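Local coordinates for Peptide/nickel transport system substrate-binding protein (Listeria monocytogenes serotype 1/2a, PDB 5KZT), which probably captures extracellular peptides and delivers them to a membrane transporter for uptake, and is seen here with a peptide bound, at residues A[14-24]-A[221-231]; A[189-197]-A[207-215]. One frame throughout, in Å; residues are numbered along the deposited sequence.

Contact 1: residues A[14-24]-A[221-231]; sequences EQVLNLTESAL and KLKQINVQVVQ
N18 and N226 lie side by side on one face of a parallel strand pair, pointing the same way with their amide planes 18° apart. N226 ND2 donates to N18 OD1 over 2.8 Å, in the plane of both amides, and the oxygen of the N226 amide is engaged as well: OD1 accepts Q224 NE2 on a lone pair. With both ends of its amide engaged, N226 is fixed in its flip, and V16 CG1 rests 3.4 Å from its ND2.

Backbone bonds zip the strands from K223 N to V230 N, the straightest being L19 N to N226 O (2.8 Å, 177°). L19 O accepts Q228 N and also a water to which Q228 NE2 donates. Past the last backbone rung, Q231 NE2 donates to S22 O.

The face bearing L17, L19 and I225 is mainly apolar. L17 CD2 meets L222 CD1 at 3.8 Å, and L19 CD1 reaches I225 CG2 at 3.9 Å; Y521 and L526 pack against this layer. At the N-terminal end K223, extended beyond CG, runs its CE to within 3.5 Å of V16 CG2, and its NZ makes a long salt bridge to E14 OE2.

Parallel pairing of strands far apart in sequence, here with 16-21 at the border of a four-stranded mixed sheet, is the example this contact offers within the family 5 solute-binding fold; S22, just beyond the pairing, packs on the bound peptide.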
loop_
_atom_site.group_PDB
_atom_site.type_symbol
_atom_site.label_atom_id
_atom_site.label_comp_id
_atom_site.label_asym_id
_atom_site.label_seq_id
_atom_site.Cartn_x
_atom_site.Cartn_y
_atom_site.Cartn_z
ATOM N N GLU A 14 29.965 12.114 -7.023
ATOM C CA GLU A 14 28.789 12.941 -6.731
ATOM C C GLU A 14 27.615 12.112 -6.184
ATOM O O GLU A 14 27.229 11.106 -6.767
ATOM C CB GLU A 14 28.361 13.684 -7.998
ATOM C CG GLU A 14 27.224 14.673 -7.818
ATOM C CD GLU A 14 26.851 15.344 -9.122
ATOM O OE1 GLU A 14 26.299 14.647 -10.014
ATOM O OE2 GLU A 14 27.127 16.567 -9.260
ATOM N N GLN A 15 27.038 12.571 -5.079
ATOM C CA GLN A 15 25.998 11.848 -4.386
ATOM C C GLN A 15 24.630 12.356 -4.813
ATOM O O GLN A 15 23.880 12.907 -4.009
ATOM C CB GLN A 15 26.200 11.969 -2.874
ATOM C CG GLN A 15 27.534 11.420 -2.387
ATOM C CD GLN A 15 27.675 9.933 -2.689
ATOM O OE1 GLN A 15 26.834 9.133 -2.291
ATOM N NE2 GLN A 15 28.717 9.559 -3.417
ATOM N N VAL A 16 24.318 12.140 -6.089
ATOM C CA VAL A 16 23.030 12.487 -6.673
ATOM C C VAL A 16 22.496 11.225 -7.324
ATOM O O VAL A 16 23.186 10.614 -8.134
ATOM C CB VAL A 16 23.140 13.611 -7.707
ATOM C CG1 VAL A 16 21.818 13.826 -8.447
ATOM C CG2 VAL A 16 23.575 14.893 -7.023
ATOM N N LEU A 17 21.272 10.845 -6.948
ATOM C CA LEU A 17 20.655 9.600 -7.380
ATOM C C LEU A 17 19.464 9.937 -8.280
ATOM O O LEU A 17 18.700 10.856 -7.979
ATOM C CB LEU A 17 20.230 8.802 -6.157
ATOM C CG LEU A 17 19.501 7.468 -6.320
ATOM C CD1 LEU A 17 20.331 6.438 -7.075
ATOM C CD2 LEU A 17 19.075 6.941 -4.962
ATOM N N ASN A 18 19.339 9.224 -9.398
ATOM C CA ASN A 18 18.278 9.462 -10.397
ATOM C C ASN A 18 17.377 8.232 -10.535
ATOM O O ASN A 18 17.818 7.166 -10.975
ATOM C CB ASN A 18 18.890 9.812 -11.757
ATOM C CG ASN A 18 19.620 11.131 -11.748
ATOM O OD1 ASN A 18 19.090 12.136 -11.300
ATOM N ND2 ASN A 18 20.833 11.140 -12.256
ATOM N N LEU A 19 16.118 8.389 -10.144
ATOM C CA LEU A 19 15.175 7.279 -10.060
ATOM C C LEU A 19 13.991 7.557 -10.959
ATOM O O LEU A 19 13.815 8.687 -11.448
ATOM C CB LEU A 19 14.702 7.090 -8.620
ATOM C CG LEU A 19 15.746 6.729 -7.555
ATOM C CD1 LEU A 19 15.065 6.598 -6.200
ATOM C CD2 LEU A 19 16.521 5.466 -7.909
ATOM N N THR A 20 13.198 6.513 -11.190
ATOM C CA THR A 20 11.931 6.626 -11.897
ATOM C C THR A 20 10.785 6.168 -11.003
ATOM O O THR A 20 10.983 5.435 -10.026
ATOM C CB THR A 20 11.887 5.775 -13.182
ATOM O OG1 THR A 20 11.816 4.390 -12.829
ATOM C CG2 THR A 20 13.087 6.021 -14.050
ATOM N N GLU A 21 9.582 6.602 -11.348
ATOM C CA GLU A 21 8.356 6.136 -10.708
ATOM C C GLU A 21 7.332 5.886 -11.822
ATOM O O GLU A 21 7.428 6.495 -12.875
ATOM C CB GLU A 21 7.876 7.191 -9.715
ATOM C CG GLU A 21 6.704 6.802 -8.814
ATOM C CD GLU A 21 6.919 5.511 -8.040
ATOM O OE1 GLU A 21 7.304 5.578 -6.848
ATOM O OE2 GLU A 21 6.656 4.426 -8.613
ATOM N N SER A 22 6.374 4.989 -11.593
ATOM C CA SER A 22 5.437 4.562 -12.638
ATOM C C SER A 22 4.129 5.368 -12.712
ATOM O O SER A 22 3.297 5.111 -13.580
ATOM C CB SER A 22 5.108 3.087 -12.430
ATOM O OG SER A 22 4.650 2.877 -11.106
ATOM N N ALA A 23 3.949 6.332 -11.812
ATOM C CA ALA A 23 2.699 7.057 -11.685
ATOM C C ALA A 23 2.930 8.387 -11.012
ATOM O O ALA A 23 3.868 8.529 -10.219
ATOM C CB ALA A 23 1.703 6.247 -10.874
ATOM N N LEU A 24 2.055 9.340 -11.331
ATOM C CA LEU A 24 1.983 10.631 -10.642
ATOM C C LEU A 24 1.598 10.373 -9.179
ATOM O O LEU A 24 0.889 9.403 -8.888
ATOM C CB LEU A 24 0.935 11.528 -11.301
ATOM C CG LEU A 24 1.352 12.316 -12.545
ATOM C CD1 LEU A 24 1.842 11.422 -13.659
ATOM C CD2 LEU A 24 0.158 13.134 -13.010
ATOM N N LYS A 221 23.753 10.771 3.199
ATOM C CA LYS A 221 24.894 10.944 2.275
ATOM C C LYS A 221 24.518 11.508 0.922
ATOM O O LYS A 221 25.330 12.171 0.295
ATOM C CB LYS A 221 25.636 9.606 2.077
ATOM C CG LYS A 221 26.177 8.963 3.356
ATOM C CD LYS A 221 26.898 9.968 4.262
ATOM C CE LYS A 221 27.182 9.448 5.672
ATOM N NZ LYS A 221 28.446 8.659 5.744
ATOM N N LEU A 222 23.318 11.211 0.454
ATOM C CA LEU A 222 22.823 11.754 -0.808
ATOM C C LEU A 222 22.446 13.221 -0.629
ATOM O O LEU A 222 21.667 13.551 0.260
ATOM C CB LEU A 222 21.620 10.966 -1.290
ATOM C CG LEU A 222 21.947 9.560 -1.793
ATOM C CD1 LEU A 222 20.671 8.754 -1.998
ATOM C CD2 LEU A 222 22.793 9.623 -3.048
ATOM N N LYS A 223 22.994 14.097 -1.458
ATOM C CA LYS A 223 22.564 15.487 -1.416
ATOM C C LYS A 223 21.223 15.697 -2.159
ATOM O O LYS A 223 20.469 16.583 -1.809
ATOM C CB LYS A 223 23.681 16.432 -1.900
ATOM C CG LYS A 223 23.950 16.427 -3.375
ATOM C CD LYS A 223 25.255 17.166 -3.679
ATOM C CE LYS A 223 25.506 17.158 -5.168
ATOM N NZ LYS A 223 26.715 17.893 -5.545
ATOM N N GLN A 224 20.930 14.863 -3.166
ATOM C CA GLN A 224 19.765 15.059 -4.029
ATOM C C GLN A 224 19.332 13.751 -4.699
ATOM O O GLN A 224 20.172 12.961 -5.138
ATOM C CB GLN A 224 20.058 16.126 -5.094
ATOM C CG GLN A 224 18.842 16.491 -5.936
ATOM C CD GLN A 224 18.905 17.893 -6.494
ATOM O OE1 GLN A 224 19.364 18.822 -5.824
ATOM N NE2 GLN A 224 18.427 18.068 -7.720
ATOM N N ILE A 225 18.027 13.522 -4.739
ATOM C CA ILE A 225 17.450 12.359 -5.426
ATOM C C ILE A 225 16.415 12.916 -6.401
ATOM O O ILE A 225 15.477 13.569 -5.983
ATOM C CB ILE A 225 16.821 11.345 -4.445
ATOM C CG1 ILE A 225 17.830 10.907 -3.371
ATOM C CG2 ILE A 225 16.276 10.141 -5.191
ATOM C CD1 ILE A 225 17.189 10.244 -2.161
ATOM N N ASN A 226 16.623 12.690 -7.693
ATOM C CA ASN A 226 15.740 13.188 -8.745
ATOM C C ASN A 226 14.836 12.052 -9.178
ATOM O O ASN A 226 15.322 10.939 -9.451
ATOM C CB ASN A 226 16.558 13.649 -9.952
ATOM C CG ASN A 226 17.545 14.749 -9.602
ATOM O OD1 ASN A 226 17.153 15.774 -9.036
ATOM N ND2 ASN A 226 18.830 14.552 -9.930
ATOM N N VAL A 227 13.534 12.325 -9.253
ATOM C CA VAL A 227 12.550 11.328 -9.670
ATOM C C VAL A 227 11.772 11.834 -10.866
ATOM O O VAL A 227 11.354 12.998 -10.886
ATOM C CB VAL A 227 11.550 10.996 -8.538
ATOM C CG1 VAL A 227 10.663 9.836 -8.952
ATOM C CG2 VAL A 227 12.303 10.678 -7.257
ATOM N N GLN A 228 11.582 10.961 -11.856
ATOM C CA GLN A 228 10.726 11.258 -13.014
ATOM C C GLN A 228 9.778 10.100 -13.274
ATOM O O GLN A 228 10.108 8.932 -13.063
ATOM C CB GLN A 228 11.552 11.593 -14.246
ATOM C CG GLN A 228 12.468 10.490 -14.704
ATOM C CD GLN A 228 13.303 10.894 -15.895
ATOM O OE1 GLN A 228 12.777 11.139 -16.981
ATOM N NE2 GLN A 228 14.610 10.942 -15.709
ATOM N N VAL A 229 8.587 10.433 -13.738
ATOM C CA VAL A 229 7.610 9.432 -14.113
ATOM C C VAL A 229 7.946 8.806 -15.463
ATOM O O VAL A 229 8.142 9.508 -16.450
ATOM C CB VAL A 229 6.193 10.024 -14.115
ATOM C CG1 VAL A 229 5.182 9.000 -14.610
ATOM C CG2 VAL A 229 5.852 10.487 -12.708
ATOM N N VAL A 230 8.034 7.481 -15.488
ATOM C CA VAL A 230 8.293 6.707 -16.721
ATOM C C VAL A 230 7.331 5.535 -16.682
ATOM O O VAL A 230 7.256 4.851 -15.681
ATOM C CB VAL A 230 9.736 6.150 -16.795
ATOM C CG1 VAL A 230 9.931 5.361 -18.095
ATOM C CG2 VAL A 230 10.764 7.280 -16.712
ATOM N N GLN A 231 6.601 5.313 -17.765
ATOM C CA GLN A 231 5.508 4.342 -17.766
ATOM C C GLN A 231 5.643 3.275 -18.833
ATOM O O GLN A 231 4.655 2.602 -19.176
ATOM C CB GLN A 231 4.207 5.092 -17.948
ATOM C CG GLN A 231 3.981 6.105 -16.843
ATOM C CD GLN A 231 2.588 6.655 -16.882
ATOM O OE1 GLN A 231 2.202 7.277 -17.870
ATOM N NE2 GLN A 231 1.805 6.395 -15.830
HETATM O O HOH W 1 15.407 10.514 -12.826
#

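Contact 2: residues A[189-197]-A[207-215]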
loop_
_atom_site.group_PDB
_atom_site.type_symbol
_atom_site.label_atom_id
_atom_site.label_comp_id
_atom_site.label_asym_id
_atom_site.label_seq_id
_atom_site.Cartn_x
_atom_site.Cartn_y
_atom_site.Cartn_z
ATOM N N LEU A 189 5.511 20.584 5.152
ATOM C CA LEU A 189 6.651 20.721 6.072
ATOM C C LEU A 189 7.312 19.369 6.328
ATOM O O LEU A 189 6.649 18.336 6.375
ATOM C CB LEU A 189 6.230 21.290 7.432
ATOM C CG LEU A 189 6.178 22.780 7.738
ATOM C CD1 LEU A 189 6.000 22.966 9.245
ATOM C CD2 LEU A 189 7.395 23.544 7.222
ATOM N N PHE A 190 8.619 19.400 6.551
ATOM C CA PHE A 190 9.443 18.198 6.574
ATOM C C PHE A 190 10.149 18.039 7.918
ATOM O O PHE A 190 10.619 19.015 8.509
ATOM C CB PHE A 190 10.463 18.262 5.423
ATOM C CG PHE A 190 9.858 18.719 4.129
ATOM C CD1 PHE A 190 8.862 17.954 3.504
ATOM C CD2 PHE A 190 10.217 19.944 3.558
ATOM C CE1 PHE A 190 8.273 18.390 2.306
ATOM C CE2 PHE A 190 9.630 20.386 2.374
ATOM C CZ PHE A 190 8.655 19.616 1.750
ATOM N N ASN A 191 10.176 16.805 8.420
ATOM C CA ASN A 191 10.966 16.475 9.605
ATOM C C ASN A 191 11.776 15.205 9.395
ATOM O O ASN A 191 12.265 14.626 10.351
ATOM C CB ASN A 191 10.080 16.365 10.866
ATOM C CG ASN A 191 9.264 15.081 10.921
ATOM O OD1 ASN A 191 8.736 14.628 9.906
ATOM N ND2 ASN A 191 9.140 14.499 12.109
ATOM N N GLY A 192 11.954 14.808 8.136
ATOM C CA GLY A 192 12.658 13.581 7.796
ATOM C C GLY A 192 13.995 13.881 7.137
ATOM O O GLY A 192 14.417 15.030 7.096
ATOM N N PRO A 193 14.684 12.839 6.642
ATOM C CA PRO A 193 16.003 13.027 6.005
ATOM C C PRO A 193 16.057 13.986 4.824
ATOM O O PRO A 193 17.112 14.593 4.580
ATOM C CB PRO A 193 16.393 11.608 5.567
ATOM C CG PRO A 193 15.622 10.705 6.471
ATOM C CD PRO A 193 14.372 11.420 6.869
ATOM N N PHE A 194 14.952 14.104 4.082
ATOM C CA PHE A 194 14.901 14.892 2.869
ATOM C C PHE A 194 13.751 15.905 2.900
ATOM O O PHE A 194 12.753 15.714 3.605
ATOM C CB PHE A 194 14.766 13.958 1.667
ATOM C CG PHE A 194 15.923 13.011 1.512
ATOM C CD1 PHE A 194 17.088 13.417 0.888
ATOM C CD2 PHE A 194 15.851 11.723 1.997
ATOM C CE1 PHE A 194 18.176 12.551 0.762
ATOM C CE2 PHE A 194 16.939 10.855 1.896
ATOM C CZ PHE A 194 18.098 11.266 1.253
ATOM N N GLU A 195 13.947 17.019 2.207
ATOM C CA GLU A 195 12.861 17.906 1.830
ATOM C C GLU A 195 12.399 17.541 0.415
ATOM O O GLU A 195 13.231 17.143 -0.405
ATOM C CB GLU A 195 13.363 19.333 1.780
ATOM C CG GLU A 195 13.933 19.830 3.085
ATOM C CD GLU A 195 14.222 21.308 3.030
ATOM O OE1 GLU A 195 15.178 21.708 2.323
ATOM O OE2 GLU A 195 13.487 22.058 3.695
ATOM N N LEU A 196 11.105 17.718 0.131
ATOM C CA LEU A 196 10.561 17.597 -1.225
ATOM C C LEU A 196 10.579 18.954 -1.909
ATOM O O LEU A 196 10.204 19.948 -1.308
ATOM C CB LEU A 196 9.135 17.024 -1.235
ATOM C CG LEU A 196 8.553 16.541 -2.566
ATOM C CD1 LEU A 196 9.267 15.281 -3.048
ATOM C CD2 LEU A 196 7.068 16.250 -2.465
ATOM N N LYS A 197 11.037 18.983 -3.157
ATOM C CA LYS A 197 11.057 20.186 -3.983
ATOM C C LYS A 197 10.507 19.831 -5.352
ATOM O O LYS A 197 10.474 18.661 -5.727
ATOM C CB LYS A 197 12.492 20.709 -4.190
ATOM C CG LYS A 197 13.227 21.142 -2.943
ATOM C CD LYS A 197 12.637 22.417 -2.350
ATOM C CE LYS A 197 13.462 22.948 -1.183
ATOM N NZ LYS A 197 12.587 23.388 -0.067
ATOM N N THR A 207 11.734 16.063 -6.552
ATOM C CA THR A 207 13.107 16.044 -6.067
ATOM C C THR A 207 13.156 15.920 -4.550
ATOM O O THR A 207 12.370 16.550 -3.853
ATOM C CB THR A 207 13.829 17.347 -6.460
ATOM O OG1 THR A 207 13.559 17.630 -7.825
ATOM C CG2 THR A 207 15.325 17.245 -6.267
ATOM N N TYR A 208 14.087 15.105 -4.057
ATOM C CA TYR A 208 14.387 15.032 -2.641
ATOM C C TYR A 208 15.700 15.737 -2.465
ATOM O O TYR A 208 16.637 15.472 -3.226
ATOM C CB TYR A 208 14.528 13.583 -2.186
ATOM C CG TYR A 208 13.269 12.749 -2.328
ATOM C CD1 TYR A 208 12.216 12.884 -1.425
ATOM C CD2 TYR A 208 13.128 11.812 -3.359
ATOM C CE1 TYR A 208 11.073 12.132 -1.543
ATOM C CE2 TYR A 208 11.975 11.044 -3.471
ATOM C CZ TYR A 208 10.961 11.209 -2.544
ATOM O OH TYR A 208 9.839 10.455 -2.660
ATOM N N VAL A 209 15.787 16.630 -1.482
ATOM C CA VAL A 209 17.058 17.280 -1.178
ATOM C C VAL A 209 17.355 17.048 0.285
ATOM O O VAL A 209 16.455 17.131 1.118
ATOM C CB VAL A 209 17.048 18.790 -1.507
ATOM C CG1 VAL A 209 18.422 19.388 -1.261
ATOM C CG2 VAL A 209 16.687 19.013 -2.973
ATOM N N LYS A 210 18.619 16.734 0.589
ATOM C CA LYS A 210 19.037 16.501 1.973
ATOM C C LYS A 210 18.554 17.640 2.879
ATOM O O LYS A 210 18.786 18.814 2.589
ATOM C CB LYS A 210 20.567 16.348 2.073
ATOM C CG LYS A 210 21.088 16.230 3.502
ATOM C CD LYS A 210 22.533 15.772 3.581
ATOM C CE LYS A 210 23.028 15.931 5.010
ATOM N NZ LYS A 210 24.339 15.305 5.309
ATOM N N ASN A 211 17.879 17.272 3.966
ATOM C CA ASN A 211 17.296 18.227 4.904
ATOM C C ASN A 211 18.355 18.645 5.922
ATOM O O ASN A 211 18.747 17.847 6.755
ATOM C CB ASN A 211 16.083 17.591 5.600
ATOM C CG ASN A 211 15.412 18.516 6.600
ATOM O OD1 ASN A 211 15.775 19.685 6.739
ATOM N ND2 ASN A 211 14.425 17.987 7.310
ATOM N N ASP A 212 18.786 19.902 5.865
ATOM C CA ASP A 212 19.795 20.431 6.792
ATOM C C ASP A 212 19.270 20.627 8.225
ATOM O O ASP A 212 20.062 20.812 9.141
ATOM C CB ASP A 212 20.378 21.743 6.253
ATOM C CG ASP A 212 21.817 21.970 6.685
ATOM O OD1 ASP A 212 22.088 22.156 7.895
ATOM O OD2 ASP A 212 22.699 21.978 5.799
ATOM N N LYS A 213 17.950 20.578 8.424
ATOM C CA LYS A 213 17.361 20.638 9.775
ATOM C C LYS A 213 16.923 19.283 10.336
ATOM O O LYS A 213 16.281 19.229 11.396
ATOM C CB LYS A 213 16.187 21.604 9.776
ATOM C CG LYS A 213 16.587 23.042 9.525
ATOM C CD LYS A 213 15.495 23.974 10.017
ATOM C CE LYS A 213 15.613 25.370 9.420
ATOM N NZ LYS A 213 15.306 25.340 7.961
ATOM N N TYR A 214 17.250 18.191 9.638
ATOM C CA TYR A 214 16.988 16.843 10.144
ATOM C C TYR A 214 17.974 16.496 11.259
ATOM O O TYR A 214 19.175 16.718 11.108
ATOM C CB TYR A 214 17.086 15.827 9.008
ATOM C CG TYR A 214 16.864 14.390 9.401
ATOM C CD1 TYR A 214 15.732 13.999 10.110
ATOM C CD2 TYR A 214 17.787 13.402 9.032
ATOM C CE1 TYR A 214 15.535 12.668 10.464
ATOM C CE2 TYR A 214 17.594 12.083 9.359
ATOM C CZ TYR A 214 16.469 11.711 10.075
ATOM O OH TYR A 214 16.304 10.388 10.399
ATOM N N TRP A 215 17.455 15.956 12.372
ATOM C CA TRP A 215 18.275 15.660 13.563
ATOM C C TRP A 215 19.405 14.674 13.255
ATOM O O TRP A 215 20.465 14.765 13.846
ATOM C CB TRP A 215 17.418 15.135 14.755
ATOM C CG TRP A 215 16.839 13.761 14.547
ATOM C CD1 TRP A 215 15.635 13.463 13.985
ATOM C CD2 TRP A 215 17.454 12.513 14.868
ATOM N NE1 TRP A 215 15.466 12.103 13.920
ATOM C CE2 TRP A 215 16.568 11.495 14.462
ATOM C CE3 TRP A 215 18.685 12.153 15.438
ATOM C CZ2 TRP A 215 16.866 10.128 14.612
ATOM C CZ3 TRP A 215 18.978 10.789 15.607
ATOM C CH2 TRP A 215 18.062 9.794 15.187
HETATM O O HOH W 2 13.309 19.426 9.431
HETATM O O HOH W 3 19.303 14.967 6.337
HETATM O O HOH W 4 17.619 21.750 4.136
#
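The Y214 ring lies with one face against the G192-P193 peptide link: P193 N sits over its centre, G192 C nearer the rim, and P193 CA makes a CH-pi contact 3.8 Å from the centroid. P193 CG also touches CE2 of Y214 at 3.8 Å, while the phenol OH reaches beyond the pair to E47 and K522. The F194 ring presents its edge to K210 N, 3.7 Å from its CD1. F194 CB meets Y208 CB, the two side chains crossing at about a right angle, and L196 CD1 comes obliquely to Y208 CE1. On the F190 ring, one face carries E195 CA and L196 N of its own segment.

N211 does the polar work. Its CG is anti to the backbone N (chi1 180°), which carries the amide back to G192, where ND2 donates to G192 O at 3.0 Å in the carbonyl plane. The same ND2 gives a hydrogen to a water held by F190 O, and N211 N binds P193 O. OD1 is taken by K213 N, which comes from above the carbonyl plane, so backbone and side chain are gripped together. A further water joins E195 OE1 to D212 N.

Paired backbone bonds then link E195 with V209 and K197 with T207; the shortest is E195 N to V209 O at 2.7 Å. T207 OG1 turns to D198.

This is an antiparallel beta hairpin, continued past its open end by an Asx turn at N211 and a type I turn from N211 to Y214.

Overall arrangement
From the N terminus, strand 16-21 comes first and pairs with strand 224-229 nearly two hundred residues later, so contact 1 closes a very long loop holding the helices and strands in between. Contact 2 is nested inside it, a short hairpin of strands 194-197 and 205-210, with nine residues between its segments. Strand 224-229 then runs back antiparallel beside 205-210, with I225 O about 2.8 Å from Y208 N, and joins the two contacts into one mixed sheet ordered 16-21, 224-229, 205-210, 194-197. Helix 36-45 packs against the hairpin, while the C-terminal strand 525-526 touches contact 1.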